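Local coordinates for protein putative laminarinase (Phanerochaete chrysosporium, PDB 2CL2) that probably hydrolyses O-glycosidic bonds in beta-glucans such as laminarin, as a fungal member of glycoside hydrolase family 16, at residues D88-P93 with D290-R295. Numbering follows the deposited sequence.
Sequences DVRHMP and DIASVR. With MAN (alpha-D-mannopyranose), chain B.
R90 lays one face of its guanidinium over the methyl of A292, with R90 NH2 3.5 Å from A292 CB. The two strands carrying them are antiparallel neighbours in one sheet of the family 16 beta-sandwich, and they illustrate how a pair of classic beta bulges can follow in close succession, one on each strand, separated by a single non-hydrogen-bonded pair. In the first, R90 and H91 both face D290, and D290 O accepts both of their amides: R90 N at 2.8 Å, close to the carbonyl direction, and H91 N at 3.2 Å, in the carbonyl plane on a lone pair. In the second, A292 and S293 both face D88. The pair between the bulges is V89 with I291, both side chains buried, V89 packing further against F179 of helix 176-181.

R90, at position 1 of its bulge, runs extended from CG to NE and crosses D290, whose OD1 takes R90 NH1 on its syn lone pair in a salt bridge of 2.9 Å; the carboxylate is turned 67° from the guanidinium plane. D50 O takes NH2, and a mannose lies nearby. A leucine in place of R90 would probably leave the D290 carboxylate without its cationic partner and the A292 methyl without its flat cover. Within the second bulge, D88 OD1 forms a salt bridge with R203, while a water donates to D88 OD2 at 2.6 Å and also hydrogen-bonds S293 OG.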
# COMPACT_ATOMS: atom_id res chain seq x y z
N ASP A 88 -1.07 -3.01 -10.88
CA ASP A 88 -0.91 -4.37 -11.39
C ASP A 88 0.35 -4.90 -10.72
O ASP A 88 1.45 -4.52 -11.09
CB ASP A 88 -0.79 -4.33 -12.92
CG ASP A 88 -0.62 -5.70 -13.55
OD1 ASP A 88 -0.49 -6.70 -12.83
OD2 ASP A 88 -0.61 -5.77 -14.80
N VAL A 89 0.16 -5.75 -9.72
CA VAL A 89 1.23 -6.13 -8.79
C VAL A 89 1.51 -7.62 -8.89
O VAL A 89 0.64 -8.43 -8.60
CB VAL A 89 0.84 -5.80 -7.35
CG1 VAL A 89 1.96 -6.18 -6.37
CG2 VAL A 89 0.46 -4.33 -7.22
N ARG A 90 2.72 -7.98 -9.30
CA ARG A 90 3.10 -9.38 -9.44
C ARG A 90 3.55 -9.99 -8.12
O ARG A 90 3.38 -11.18 -7.91
CB ARG A 90 4.24 -9.52 -10.45
CG ARG A 90 3.99 -8.86 -11.80
CD ARG A 90 5.05 -9.31 -12.78
NE ARG A 90 4.93 -8.71 -14.11
CZ ARG A 90 5.67 -7.71 -14.57
NH1 ARG A 90 6.60 -7.12 -13.84
NH2 ARG A 90 5.47 -7.28 -15.80
N HIS A 91 4.14 -9.17 -7.25
CA HIS A 91 4.73 -9.64 -6.00
C HIS A 91 4.72 -8.48 -5.02
O HIS A 91 4.97 -7.33 -5.41
CB HIS A 91 6.18 -10.07 -6.26
CG HIS A 91 6.79 -10.92 -5.17
ND1 HIS A 91 7.43 -10.39 -4.07
CD2 HIS A 91 6.89 -12.27 -5.06
CE1 HIS A 91 7.88 -11.38 -3.32
NE2 HIS A 91 7.57 -12.53 -3.89
N MET A 92 4.48 -8.78 -3.75
CA MET A 92 4.61 -7.78 -2.70
C MET A 92 5.60 -8.31 -1.67
O MET A 92 5.85 -9.51 -1.59
CB MET A 92 3.26 -7.45 -2.03
CG MET A 92 2.71 -8.56 -1.13
SD MET A 92 1.33 -7.98 -0.11
CE MET A 92 0.07 -7.67 -1.34
N PRO A 93 6.20 -7.42 -0.88
CA PRO A 93 7.17 -7.91 0.08
C PRO A 93 6.60 -8.94 1.05
O PRO A 93 5.48 -8.79 1.54
CB PRO A 93 7.61 -6.63 0.81
CG PRO A 93 7.40 -5.55 -0.20
CD PRO A 93 6.11 -5.95 -0.86
N ASP A 290 7.16 -6.30 -6.98
CA ASP A 290 7.37 -6.43 -8.42
C ASP A 290 6.07 -5.90 -9.01
O ASP A 290 5.03 -6.52 -8.86
CB ASP A 290 7.63 -7.89 -8.80
CG ASP A 290 7.71 -8.11 -10.30
OD1 ASP A 290 7.34 -7.22 -11.07
OD2 ASP A 290 8.13 -9.22 -10.70
N ILE A 291 6.16 -4.73 -9.63
CA ILE A 291 4.99 -4.01 -10.12
C ILE A 291 5.07 -3.92 -11.64
O ILE A 291 6.07 -3.47 -12.20
CB ILE A 291 4.89 -2.60 -9.46
CG1 ILE A 291 4.59 -2.77 -7.97
CG2 ILE A 291 3.83 -1.74 -10.14
CD1 ILE A 291 4.93 -1.58 -7.12
N ALA A 292 4.02 -4.40 -12.30
CA ALA A 292 3.95 -4.36 -13.76
C ALA A 292 3.53 -2.98 -14.27
O ALA A 292 4.00 -2.55 -15.32
CB ALA A 292 2.97 -5.41 -14.25
N SER A 293 2.65 -2.30 -13.56
CA SER A 293 2.21 -0.97 -13.95
C SER A 293 1.42 -0.35 -12.82
O SER A 293 0.85 -1.04 -11.98
CB SER A 293 1.32 -1.01 -15.20
OG SER A 293 0.13 -1.74 -14.97
N VAL A 294 1.39 0.98 -12.82
CA VAL A 294 0.43 1.74 -12.04
C VAL A 294 -0.15 2.76 -13.01
O VAL A 294 0.59 3.45 -13.71
CB VAL A 294 1.05 2.43 -10.82
CG1 VAL A 294 -0.00 3.28 -10.08
CG2 VAL A 294 1.64 1.40 -9.87
N ARG A 295 -1.47 2.84 -13.06
CA ARG A 295 -2.15 3.72 -13.99
C ARG A 295 -3.16 4.55 -13.22
O ARG A 295 -3.85 4.04 -12.34
CB ARG A 295 -2.84 2.91 -15.09
CG ARG A 295 -1.83 2.14 -15.93
CD ARG A 295 -2.43 1.53 -17.18
NE ARG A 295 -1.37 0.86 -17.95
CZ ARG A 295 -1.15 -0.45 -18.01
NH1 ARG A 295 -1.95 -1.30 -17.38
NH2 ARG A 295 -0.14 -0.93 -18.73
C1 MAN B . 7.85 -14.36 -17.16
C2 MAN B . 7.09 -14.01 -18.42
C3 MAN B . 6.64 -12.55 -18.44
C4 MAN B . 5.93 -12.19 -17.14
C5 MAN B . 6.70 -12.67 -15.92
C6 MAN B . 5.85 -12.53 -14.67
O2 MAN B . 5.96 -14.84 -18.50
O3 MAN B . 5.78 -12.34 -19.53
O4 MAN B . 5.78 -10.79 -17.09
O5 MAN B . 7.07 -14.04 -16.03
O6 MAN B . 6.66 -12.68 -13.52
O HOH W 1 0.17 -3.96 -16.51